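PDB 5EZM: 4-amino-4-deoxy-L-arabinose transferase or related glycosyltransferases of PMT family from Cupriavidus metallidurans, which probably transfers 4-amino-4-deoxy-L-arabinose from a polyprenyl phosphate carrier to lipid A, as a membrane-embedded glycosyltransferase of the GT-C fold. Local coordinates for residues Arg52-Pro57 / Leu493-Arg498; Gly60-Ile65 / Phe91-Thr96; Pro290-Gly295 / Gly301-Leu306. One frame throughout, in Å; residues are numbered along the deposited sequence.

Contact 1 (Arg52-Pro57 / Leu493-Arg498); sequences RHLVGP and LPFYLR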
loop_
_atom_site.group_PDB
_atom_site.type_symbol
_atom_site.label_atom_id
_atom_site.label_comp_id
_atom_site.label_asym_id
_atom_site.label_seq_id
_atom_site.Cartn_x
_atom_site.Cartn_y
_atom_site.Cartn_z
ATOM N N ARG A 52 -8.463 10.476 -6.806
ATOM C CA ARG A 52 -9.415 9.510 -6.284
ATOM C C ARG A 52 -9.738 9.862 -4.840
ATOM O O ARG A 52 -8.864 10.318 -4.097
ATOM C CB ARG A 52 -8.873 8.076 -6.351
ATOM C CG ARG A 52 -8.437 7.614 -7.730
ATOM C CD ARG A 52 -7.921 6.180 -7.691
ATOM N NE ARG A 52 -6.773 6.024 -6.802
ATOM C CZ ARG A 52 -6.835 5.515 -5.574
ATOM N NH1 ARG A 52 -7.996 5.104 -5.080
ATOM N NH2 ARG A 52 -5.736 5.416 -4.837
ATOM N N HIS A 53 -10.991 9.659 -4.449
ATOM C CA HIS A 53 -11.332 9.752 -3.040
ATOM C C HIS A 53 -10.767 8.552 -2.290
ATOM O O HIS A 53 -10.441 7.517 -2.878
ATOM C CB HIS A 53 -12.844 9.837 -2.854
ATOM C CG HIS A 53 -13.431 11.140 -3.295
ATOM N ND1 HIS A 53 -13.985 11.323 -4.543
ATOM C CD2 HIS A 53 -13.540 12.329 -2.658
ATOM C CE1 HIS A 53 -14.416 12.566 -4.654
ATOM N NE2 HIS A 53 -14.156 13.199 -3.523
ATOM N N LEU A 54 -10.650 8.702 -0.972
ATOM C CA LEU A 54 -10.013 7.676 -0.155
ATOM C C LEU A 54 -10.864 6.414 -0.115
ATOM O O LEU A 54 -12.077 6.471 0.114
ATOM C CB LEU A 54 -9.771 8.196 1.260
ATOM C CG LEU A 54 -8.786 9.358 1.392
ATOM C CD1 LEU A 54 -8.586 9.713 2.851
ATOM C CD2 LEU A 54 -7.460 9.015 0.733
ATOM N N VAL A 55 -10.222 5.273 -0.337
ATOM C CA VAL A 55 -10.892 3.982 -0.407
ATOM C C VAL A 55 -10.676 3.266 0.921
ATOM O O VAL A 55 -9.544 2.914 1.274
ATOM C CB VAL A 55 -10.376 3.148 -1.588
ATOM C CG1 VAL A 55 -10.902 1.720 -1.512
ATOM C CG2 VAL A 55 -10.772 3.804 -2.905
ATOM N N GLY A 56 -11.757 3.048 1.662
ATOM C CA GLY A 56 -11.681 2.315 2.913
ATOM C C GLY A 56 -11.501 0.824 2.701
ATOM O O GLY A 56 -11.803 0.309 1.625
ATOM N N PRO A 57 -11.012 0.114 3.727
ATOM C CA PRO A 57 -10.641 0.665 5.035
ATOM C C PRO A 57 -9.248 1.289 5.102
ATOM O O PRO A 57 -9.077 2.274 5.816
ATOM C CB PRO A 57 -10.712 -0.558 5.951
ATOM C CG PRO A 57 -10.415 -1.706 5.059
ATOM C CD PRO A 57 -11.006 -1.360 3.726
ATOM N N LEU A 493 -15.545 8.463 6.086
ATOM C CA LEU A 493 -16.355 9.640 6.391
ATOM C C LEU A 493 -15.809 10.471 7.549
ATOM O O LEU A 493 -15.813 11.710 7.431
ATOM C CB LEU A 493 -17.807 9.222 6.662
ATOM C CG LEU A 493 -18.786 10.371 6.921
ATOM C CD1 LEU A 493 -18.914 11.246 5.688
ATOM C CD2 LEU A 493 -20.141 9.839 7.339
ATOM N N PRO A 494 -15.348 9.895 8.668
ATOM C CA PRO A 494 -14.773 10.755 9.719
ATOM C C PRO A 494 -13.592 11.582 9.242
ATOM O O PRO A 494 -13.443 12.732 9.676
ATOM C CB PRO A 494 -14.375 9.758 10.819
ATOM C CG PRO A 494 -14.457 8.413 10.199
ATOM C CD PRO A 494 -15.480 8.503 9.126
ATOM N N PHE A 495 -12.752 11.043 8.351
ATOM C CA PHE A 495 -11.655 11.835 7.805
ATOM C C PHE A 495 -12.182 13.044 7.049
ATOM O O PHE A 495 -11.715 14.170 7.254
ATOM C CB PHE A 495 -10.779 10.982 6.885
ATOM C CG PHE A 495 -9.695 11.765 6.180
ATOM C CD1 PHE A 495 -8.488 12.031 6.811
ATOM C CD2 PHE A 495 -9.883 12.235 4.888
ATOM C CE1 PHE A 495 -7.489 12.750 6.162
ATOM C CE2 PHE A 495 -8.889 12.953 4.233
ATOM C CZ PHE A 495 -7.691 13.211 4.870
ATOM N N TYR A 496 -13.154 12.827 6.159
ATOM C CA TYR A 496 -13.687 13.937 5.375
ATOM C C TYR A 496 -14.432 14.938 6.246
ATOM O O TYR A 496 -14.515 16.120 5.893
ATOM C CB TYR A 496 -14.586 13.414 4.259
ATOM C CG TYR A 496 -13.797 12.856 3.104
ATOM C CD1 TYR A 496 -13.171 13.701 2.199
ATOM C CD2 TYR A 496 -13.662 11.483 2.923
ATOM C CE1 TYR A 496 -12.437 13.200 1.144
ATOM C CE2 TYR A 496 -12.928 10.971 1.864
ATOM C CZ TYR A 496 -12.318 11.838 0.982
ATOM O OH TYR A 496 -11.588 11.344 -0.070
ATOM N N LEU A 497 -14.967 14.499 7.386
ATOM C CA LEU A 497 -15.616 15.423 8.305
ATOM C C LEU A 497 -14.636 16.122 9.238
ATOM O O LEU A 497 -15.033 17.079 9.913
ATOM C CB LEU A 497 -16.671 14.688 9.135
ATOM C CG LEU A 497 -17.918 14.260 8.366
ATOM C CD1 LEU A 497 -18.806 13.394 9.236
ATOM C CD2 LEU A 497 -18.674 15.478 7.866
ATOM N N ARG A 498 -13.377 15.682 9.277
ATOM C CA ARG A 498 -12.408 16.138 10.271
ATOM C C ARG A 498 -12.991 15.991 11.675
ATOM O O ARG A 498 -12.929 16.900 12.506
ATOM C CB ARG A 498 -11.972 17.583 10.004
ATOM C CG ARG A 498 -11.719 17.931 8.539
ATOM C CD ARG A 498 -10.450 17.289 8.019
ATOM N NE ARG A 498 -9.970 17.912 6.785
ATOM C CZ ARG A 498 -10.139 17.405 5.566
ATOM N NH1 ARG A 498 -10.784 16.256 5.405
ATOM N NH2 ARG A 498 -9.659 18.043 4.505
#

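Contact 2 (Gly60-Ile65 / Phe91-Thr96); sequences GRYAEI and FHMWVT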
loop_
_atom_site.group_PDB
_atom_site.type_symbol
_atom_site.label_atom_id
_atom_site.label_comp_id
_atom_site.label_asym_id
_atom_site.label_seq_id
_atom_site.Cartn_x
_atom_site.Cartn_y
_atom_site.Cartn_z
ATOM N N GLY A 60 -8.465 5.187 4.162
ATOM C CA GLY A 60 -9.144 6.014 5.142
ATOM C C GLY A 60 -8.593 5.832 6.543
ATOM O O GLY A 60 -8.393 6.807 7.268
ATOM N N ARG A 61 -8.330 4.580 6.939
ATOM C CA ARG A 61 -7.850 4.314 8.292
ATOM C C ARG A 61 -6.521 5.009 8.558
ATOM O O ARG A 61 -6.355 5.691 9.577
ATOM C CB ARG A 61 -7.713 2.809 8.534
ATOM C CG ARG A 61 -6.851 2.482 9.753
ATOM C CD ARG A 61 -6.839 1.000 10.101
ATOM N NE ARG A 61 -6.598 0.159 8.933
ATOM C CZ ARG A 61 -7.397 -0.833 8.556
ATOM N NH1 ARG A 61 -8.479 -1.121 9.264
ATOM N NH2 ARG A 61 -7.106 -1.543 7.475
ATOM N N TYR A 62 -5.554 4.842 7.656
ATOM C CA TYR A 62 -4.247 5.438 7.902
ATOM C C TYR A 62 -4.273 6.948 7.700
ATOM O O TYR A 62 -3.580 7.680 8.421
ATOM C CB TYR A 62 -3.199 4.763 7.018
ATOM C CG TYR A 62 -3.103 3.283 7.308
ATOM C CD1 TYR A 62 -2.965 2.823 8.612
ATOM C CD2 TYR A 62 -3.198 2.345 6.290
ATOM C CE1 TYR A 62 -2.897 1.474 8.893
ATOM C CE2 TYR A 62 -3.131 0.986 6.561
ATOM C CZ TYR A 62 -2.981 0.558 7.866
ATOM O OH TYR A 62 -2.912 -0.788 8.144
ATOM N N ALA A 63 -5.085 7.438 6.757
ATOM C CA ALA A 63 -5.205 8.882 6.591
ATOM C C ALA A 63 -5.796 9.529 7.837
ATOM O O ALA A 63 -5.377 10.623 8.239
ATOM C CB ALA A 63 -6.053 9.208 5.364
ATOM N N GLU A 64 -6.758 8.854 8.474
ATOM C CA GLU A 64 -7.419 9.415 9.648
ATOM C C GLU A 64 -6.560 9.287 10.896
ATOM O O GLU A 64 -6.477 10.231 11.687
ATOM C CB GLU A 64 -8.773 8.742 9.873
ATOM C CG GLU A 64 -9.413 9.081 11.218
ATOM C CD GLU A 64 -9.723 10.567 11.385
ATOM O OE1 GLU A 64 -9.753 11.300 10.376
ATOM O OE2 GLU A 64 -9.945 11.002 12.532
ATOM N N ILE A 65 -5.937 8.125 11.104
ATOM C CA ILE A 65 -4.980 7.990 12.199
ATOM C C ILE A 65 -3.924 9.081 12.102
ATOM O O ILE A 65 -3.628 9.781 13.079
ATOM C CB ILE A 65 -4.344 6.590 12.188
ATOM C CG1 ILE A 65 -5.370 5.537 12.610
ATOM C CG2 ILE A 65 -3.137 6.552 13.103
ATOM C CD1 ILE A 65 -4.887 4.114 12.467
ATOM N N PHE A 91 5.677 4.368 11.830
ATOM C CA PHE A 91 6.523 5.113 10.897
ATOM C C PHE A 91 5.719 5.669 9.725
ATOM O O PHE A 91 5.886 6.834 9.337
ATOM C CB PHE A 91 7.670 4.241 10.389
ATOM C CG PHE A 91 8.504 4.907 9.328
ATOM C CD1 PHE A 91 9.334 5.970 9.649
ATOM C CD2 PHE A 91 8.451 4.480 8.012
ATOM C CE1 PHE A 91 10.100 6.594 8.676
ATOM C CE2 PHE A 91 9.215 5.101 7.038
ATOM C CZ PHE A 91 10.042 6.157 7.372
ATOM N N HIS A 92 4.844 4.848 9.141
ATOM C CA HIS A 92 3.974 5.333 8.074
ATOM C C HIS A 92 3.201 6.566 8.523
ATOM O O HIS A 92 3.086 7.550 7.777
ATOM C CB HIS A 92 3.017 4.219 7.640
ATOM C CG HIS A 92 2.059 4.623 6.562
ATOM N ND1 HIS A 92 2.235 4.272 5.240
ATOM C CD2 HIS A 92 0.909 5.338 6.610
ATOM C CE1 HIS A 92 1.239 4.756 4.520
ATOM N NE2 HIS A 92 0.421 5.409 5.327
ATOM N N MET A 93 2.691 6.542 9.756
ATOM C CA MET A 93 1.952 7.691 10.267
ATOM C C MET A 93 2.867 8.889 10.478
ATOM O O MET A 93 2.475 10.024 10.198
ATOM C CB MET A 93 1.229 7.320 11.561
ATOM C CG MET A 93 -0.058 6.541 11.325
ATOM S SD MET A 93 0.212 4.855 10.736
ATOM C CE MET A 93 0.506 4.001 12.283
ATOM N N TRP A 94 4.089 8.659 10.969
ATOM C CA TRP A 94 5.050 9.749 11.103
ATOM C C TRP A 94 5.264 10.452 9.769
ATOM O O TRP A 94 5.195 11.688 9.680
ATOM C CB TRP A 94 6.376 9.216 11.644
ATOM C CG TRP A 94 6.321 8.779 13.065
ATOM C CD1 TRP A 94 5.321 9.026 13.964
ATOM C CD2 TRP A 94 7.310 8.015 13.764
ATOM N NE1 TRP A 94 5.630 8.463 15.182
ATOM C CE2 TRP A 94 6.844 7.836 15.085
ATOM C CE3 TRP A 94 8.546 7.465 13.402
ATOM C CZ2 TRP A 94 7.570 7.130 16.043
ATOM C CZ3 TRP A 94 9.266 6.762 14.358
ATOM C CH2 TRP A 94 8.774 6.601 15.661
ATOM N N VAL A 95 5.511 9.673 8.712
ATOM C CA VAL A 95 5.745 10.263 7.396
ATOM C C VAL A 95 4.511 11.023 6.931
ATOM O O VAL A 95 4.600 12.179 6.494
ATOM C CB VAL A 95 6.154 9.178 6.384
ATOM C CG1 VAL A 95 6.345 9.792 5.006
ATOM C CG2 VAL A 95 7.426 8.477 6.844
ATOM N N THR A 96 3.336 10.393 7.038
ATOM C CA THR A 96 2.112 11.056 6.603
ATOM C C THR A 96 1.891 12.355 7.364
ATOM O O THR A 96 1.416 13.341 6.791
ATOM C CB THR A 96 0.906 10.128 6.774
ATOM O OG1 THR A 96 1.141 8.888 6.090
ATOM C CG2 THR A 96 -0.352 10.783 6.204
#

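Contact 3 (Pro290-Gly295 / Gly301-Leu306); sequences PLVIGG and GIFPKL. With MPG ([(Z)-octadec-9-enyl] (2R)-2,3-bis(oxidanyl)propanoate), chain Q; MPG ([(Z)-octadec-9-enyl] (2R)-2,3-bis(oxidanyl)propanoate), chain E; MPG ([(Z)-octadec-9-enyl] (2R)-2,3-bis(oxidanyl)propanoate), chain L; MPG ([(Z)-octadec-9-enyl] (2R)-2,3-bis(oxidanyl)propanoate), chain O.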
loop_
_atom_site.group_PDB
_atom_site.type_symbol
_atom_site.label_atom_id
_atom_site.label_comp_id
_atom_site.label_asym_id
_atom_site.label_seq_id
_atom_site.Cartn_x
_atom_site.Cartn_y
_atom_site.Cartn_z
ATOM N N PRO A 290 -2.030 -15.959 -8.326
ATOM C CA PRO A 290 -2.570 -14.950 -9.247
ATOM C C PRO A 290 -2.216 -13.535 -8.844
ATOM O O PRO A 290 -2.211 -12.649 -9.705
ATOM C CB PRO A 290 -4.084 -15.188 -9.187
ATOM C CG PRO A 290 -4.306 -15.763 -7.848
ATOM C CD PRO A 290 -3.114 -16.639 -7.591
ATOM N N LEU A 291 -1.918 -13.292 -7.565
ATOM C CA LEU A 291 -1.491 -11.960 -7.149
ATOM C C LEU A 291 -0.108 -11.634 -7.695
ATOM O O LEU A 291 0.123 -10.530 -8.197
ATOM C CB LEU A 291 -1.506 -11.850 -5.625
ATOM C CG LEU A 291 -2.876 -11.637 -4.990
ATOM C CD1 LEU A 291 -2.779 -11.788 -3.486
ATOM C CD2 LEU A 291 -3.412 -10.269 -5.352
ATOM N N VAL A 292 0.829 -12.579 -7.602
ATOM C CA VAL A 292 2.171 -12.311 -8.108
ATOM C C VAL A 292 2.163 -12.268 -9.631
ATOM O O VAL A 292 2.866 -11.453 -10.242
ATOM C CB VAL A 292 3.183 -13.339 -7.558
ATOM C CG1 VAL A 292 2.956 -14.728 -8.140
ATOM C CG2 VAL A 292 4.613 -12.879 -7.827
ATOM N N ILE A 293 1.351 -13.115 -10.273
ATOM C CA ILE A 293 1.323 -13.135 -11.734
ATOM C C ILE A 293 0.658 -11.870 -12.273
ATOM O O ILE A 293 1.169 -11.222 -13.193
ATOM C CB ILE A 293 0.626 -14.409 -12.245
ATOM C CG1 ILE A 293 1.427 -15.647 -11.845
ATOM C CG2 ILE A 293 0.461 -14.361 -13.757
ATOM C CD1 ILE A 293 0.808 -16.942 -12.302
ATOM N N GLY A 294 -0.488 -11.496 -11.704
ATOM C CA GLY A 294 -1.151 -10.282 -12.143
ATOM C C GLY A 294 -0.391 -9.022 -11.779
ATOM O O GLY A 294 -0.403 -8.045 -12.532
ATOM N N GLY A 295 0.281 -9.025 -10.629
ATOM C CA GLY A 295 1.030 -7.868 -10.181
ATOM C C GLY A 295 2.344 -7.654 -10.889
ATOM O O GLY A 295 2.948 -6.588 -10.742
ATOM N N GLY A 301 5.682 -13.054 -19.316
ATOM C CA GLY A 301 6.300 -13.820 -20.383
ATOM C C GLY A 301 7.769 -14.124 -20.167
ATOM O O GLY A 301 8.286 -15.073 -20.765
ATOM N N ILE A 302 8.459 -13.348 -19.329
ATOM C CA ILE A 302 9.864 -13.607 -19.041
ATOM C C ILE A 302 10.059 -14.194 -17.649
ATOM O O ILE A 302 11.195 -14.246 -17.159
ATOM C CB ILE A 302 10.735 -12.351 -19.225
ATOM C CG1 ILE A 302 10.411 -11.294 -18.165
ATOM C CG2 ILE A 302 10.591 -11.789 -20.634
ATOM C CD1 ILE A 302 11.422 -10.173 -18.096
ATOM N N PHE A 303 8.986 -14.641 -16.996
ATOM C CA PHE A 303 9.146 -15.296 -15.699
ATOM C C PHE A 303 10.130 -16.463 -15.729
ATOM O O PHE A 303 10.931 -16.577 -14.785
ATOM C CB PHE A 303 7.779 -15.745 -15.159
ATOM C CG PHE A 303 7.264 -14.885 -14.037
ATOM C CD1 PHE A 303 8.031 -14.679 -12.898
ATOM C CD2 PHE A 303 6.016 -14.287 -14.114
ATOM C CE1 PHE A 303 7.566 -13.887 -11.863
ATOM C CE2 PHE A 303 5.544 -13.493 -13.080
ATOM C CZ PHE A 303 6.320 -13.294 -11.953
ATOM N N PRO A 304 10.144 -17.343 -16.741
ATOM C CA PRO A 304 11.241 -18.324 -16.809
ATOM C C PRO A 304 12.610 -17.676 -16.883
ATOM O O PRO A 304 13.533 -18.099 -16.176
ATOM C CB PRO A 304 10.914 -19.122 -18.079
ATOM C CG PRO A 304 9.444 -18.993 -18.228
ATOM C CD PRO A 304 9.120 -17.609 -17.770
ATOM N N LYS A 305 12.764 -16.641 -17.713
ATOM C CA LYS A 305 14.043 -15.956 -17.849
ATOM C C LYS A 305 14.464 -15.235 -16.576
ATOM O O LYS A 305 15.614 -14.792 -16.489
ATOM C CB LYS A 305 13.982 -14.980 -19.026
ATOM C CG LYS A 305 14.107 -15.672 -20.374
ATOM C CD LYS A 305 13.576 -14.827 -21.520
ATOM C CE LYS A 305 13.726 -15.572 -22.846
ATOM N NZ LYS A 305 13.027 -14.887 -23.973
ATOM N N LEU A 306 13.567 -15.104 -15.594
ATOM C CA LEU A 306 13.983 -14.646 -14.272
ATOM C C LEU A 306 14.704 -15.753 -13.514
ATOM O O LEU A 306 15.745 -15.510 -12.891
ATOM C CB LEU A 306 12.776 -14.155 -13.478
ATOM C CG LEU A 306 12.002 -12.978 -14.069
ATOM C CD1 LEU A 306 11.056 -12.401 -13.031
ATOM C CD2 LEU A 306 12.959 -11.919 -14.577
HETATM C C2 MPG Q . -4.081 -12.590 -13.135
HETATM C C3 MPG Q . -5.295 -11.869 -12.564
HETATM C C4 MPG Q . -5.163 -11.607 -11.071
HETATM C C5 MPG Q . -6.447 -11.947 -10.296
HETATM C C6 MPG Q . -6.255 -11.821 -8.776
HETATM C C7 MPG Q . -7.121 -12.824 -7.988
HETATM C C8 MPG Q . -6.682 -12.925 -6.507
HETATM C C9 MPG Q . -7.096 -14.264 -5.848
HETATM C C10 MPG Q . -6.584 -14.374 -4.386
HETATM C C1 MPG Q . -4.153 -12.742 -14.655
HETATM C C2 MPG E . 7.481 -16.128 -7.965
HETATM C C3 MPG E . 6.553 -17.134 -8.634
HETATM C C4 MPG E . 6.278 -16.783 -10.088
HETATM C C5 MPG E . 5.175 -17.650 -10.719
HETATM C C6 MPG E . 5.096 -17.466 -12.244
HETATM C C1 MPG E . 7.752 -16.466 -6.497
HETATM C C5 MPG L . -5.121 -8.120 -15.406
HETATM C C6 MPG L . -5.336 -7.859 -13.905
HETATM C C7 MPG L . -4.202 -7.036 -13.257
HETATM C C8 MPG L . -4.178 -7.219 -11.718
HETATM C C9 MPG L . -3.147 -6.314 -11.000
HETATM C C10 MPG L . -2.985 -6.692 -9.501
HETATM C C11 MPG L . -2.482 -5.508 -8.651
HETATM C C12 MPG L . -2.303 -5.900 -7.145
HETATM C C13 MPG L . -1.893 -4.697 -6.270
HETATM C C14 MPG L . -2.029 -4.992 -4.743
HETATM C C15 MPG L . -1.895 -3.703 -3.873
HETATM C C16 MPG L . -1.608 -4.016 -2.378
HETATM C C2 MPG O . 4.440 -17.747 -16.262
HETATM C C3 MPG O . 4.270 -18.072 -17.742
HETATM C C4 MPG O . 5.502 -17.702 -18.555
HETATM C C5 MPG O . 5.401 -18.114 -20.033
HETATM C C6 MPG O . 6.763 -18.074 -20.743
HETATM C C7 MPG O . 6.736 -18.806 -22.099
HETATM C C8 MPG O . 8.150 -19.185 -22.602
HETATM C C1 MPG O . 3.262 -18.223 -15.409
#

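Contact 1 (Arg52-Pro57 / Leu493-Arg498)
Y496 reaches from helix 493-497 to the backbone of H53 and L54. Its CB leaves the helix toward the loop, with CG anti to the carbonyl carbon (chi1 -77°). At the ring, CE2 lies 4.2 Å from L54 CB, and CE1 lies 4.1 Å from H53 CD2. The H53 and Y496 rings meet obliquely, with planes at 58°. At the tip, OH accepts a nearly straight hydrogen bond from L54 N (2.9 Å, 167° at the hydrogen), near the plane of the tyrosine ring. The same OH sits at the edge of the imidazole, 3.4 Å from H53 CD2, and is also hydrogen-bonded to E107. H53 ND1 is hydrogen-bonded to E458. A phenylalanine in place of Y496 would probably leave L54 N without this acceptor and E107 without its hydroxyl mate. Beside the tyrosine, L54 CD1 lies over one face of the F495 ring in a CH-pi contact, 3.9 Å from the ring centroid. R498, just past the helix, closes it in a Schellman motif, and its NH1 donates a hydrogen bond to F495 O. The arrangement is interdomain packing: a loop between helices 31-47 and 58-72 meets the C-terminal domain.

Contact 2 (Gly60-Ile65 / Phe91-Thr96)
Y62 and I65 of helix 58-72 pack against H92 and M93 at the start of helix 91-103. No hydrogen bond joins the two segments. The short helical segments approach to 9.7 Å between axes and cross at -63°.

The aliphatic contact is between I65 and M93. I65 CG2, anti to the backbone N, meets M93 CG at 3.6 Å, and the two side chains cross at a slant.

The sulfur contact is Met-aromatic. The methionine chain bends at chi2 (71°) and again at chi3. Its SD stands obliquely to the Y62 ring, 5.4 Å from the centroid and 4.3 Å from Y62 CD1.

The aromatic contact is also oblique. The Y62 and H92 rings have centroids 5.7 Å apart and planes at 56°. H92 NE2 comes within 4.0 Å of Y62 CB. H92 ND1 is hydrogen-bonded to T163, and NE2 makes a weak hydrogen bond to N158, so the imidazole is probably held in its rotation mainly through T163.

Within helix 91-103, H92 O accepts from T96 N and T96 OG1 (2.9 Å) on opposite faces of its carbonyl plane.

The side chain of Y62 is about 7 Å from that of E87, a zinc ligand. Helix 112-133 packs on H92 and T96, helix 185-206 packs on F91 and W94, and the hairpin of strands 79-80 and 83-84 lies between the two helices in sequence.

Contact 3 (Pro290-Gly295 / Gly301-Leu306)
F303 belongs to a lipid-contacting part of the membrane region, where MPG molecules are bound and a short connection leads from helix 288-295 to helix 303-310. Its CB points toward helix 288-295, and the ring meets that helix lightly. The V292 carbonyl oxygen lies at the ring edge, 4.3 Å from F303 CZ, and V292 CG2 is 4.5 Å from the same carbon. I293 CA approaches F303 CE2 obliquely at 4.4 Å. No hydrogen bond crosses this pair of segments.

Lipid chains add to the packing. One MPG molecule (chain E) lies over a face of the F303 ring, with its C4 3.6 Å from F303 CE1. A second, chain O, runs past the backbone and proline ring: its C4 is 3.7 Å from P304 CD, and its C6 is near G301 O. On helix 288-295, MPG of chain Q passes P290 and G294, with C4 at 3.4 Å from P290 O. MPG of chain L has C9 at 3.6 Å from G294 O.

Helix 352-365 packs on I302 and L306. The arrangement is that of a predicted membrane span (285-303) that runs into helix 303-310, with lipid tails along its surface.

Contacts 1 and 2 are neighbours, with centres 12 Å apart. They touch: L54 CD1 meets A63 CB at 3.6 Å, and F495 also packs on A63 and E64. Helix 58-72 therefore links them, meeting F495 of the C-terminal domain through A63 and E64, and helix 91-103 through Y62 and I65. Contact 3 lies farther off, its centre about 34 Å from that of contact 1 and 31 Å from that of contact 2, across the centre of the chain from contact 1. Along the chain, contact 2 closes before contact 3 opens, and both are nested within the loop closed by contact 1. Contact 1 brings the C-terminal domain back onto the loop and helix that follow the first predicted membrane span.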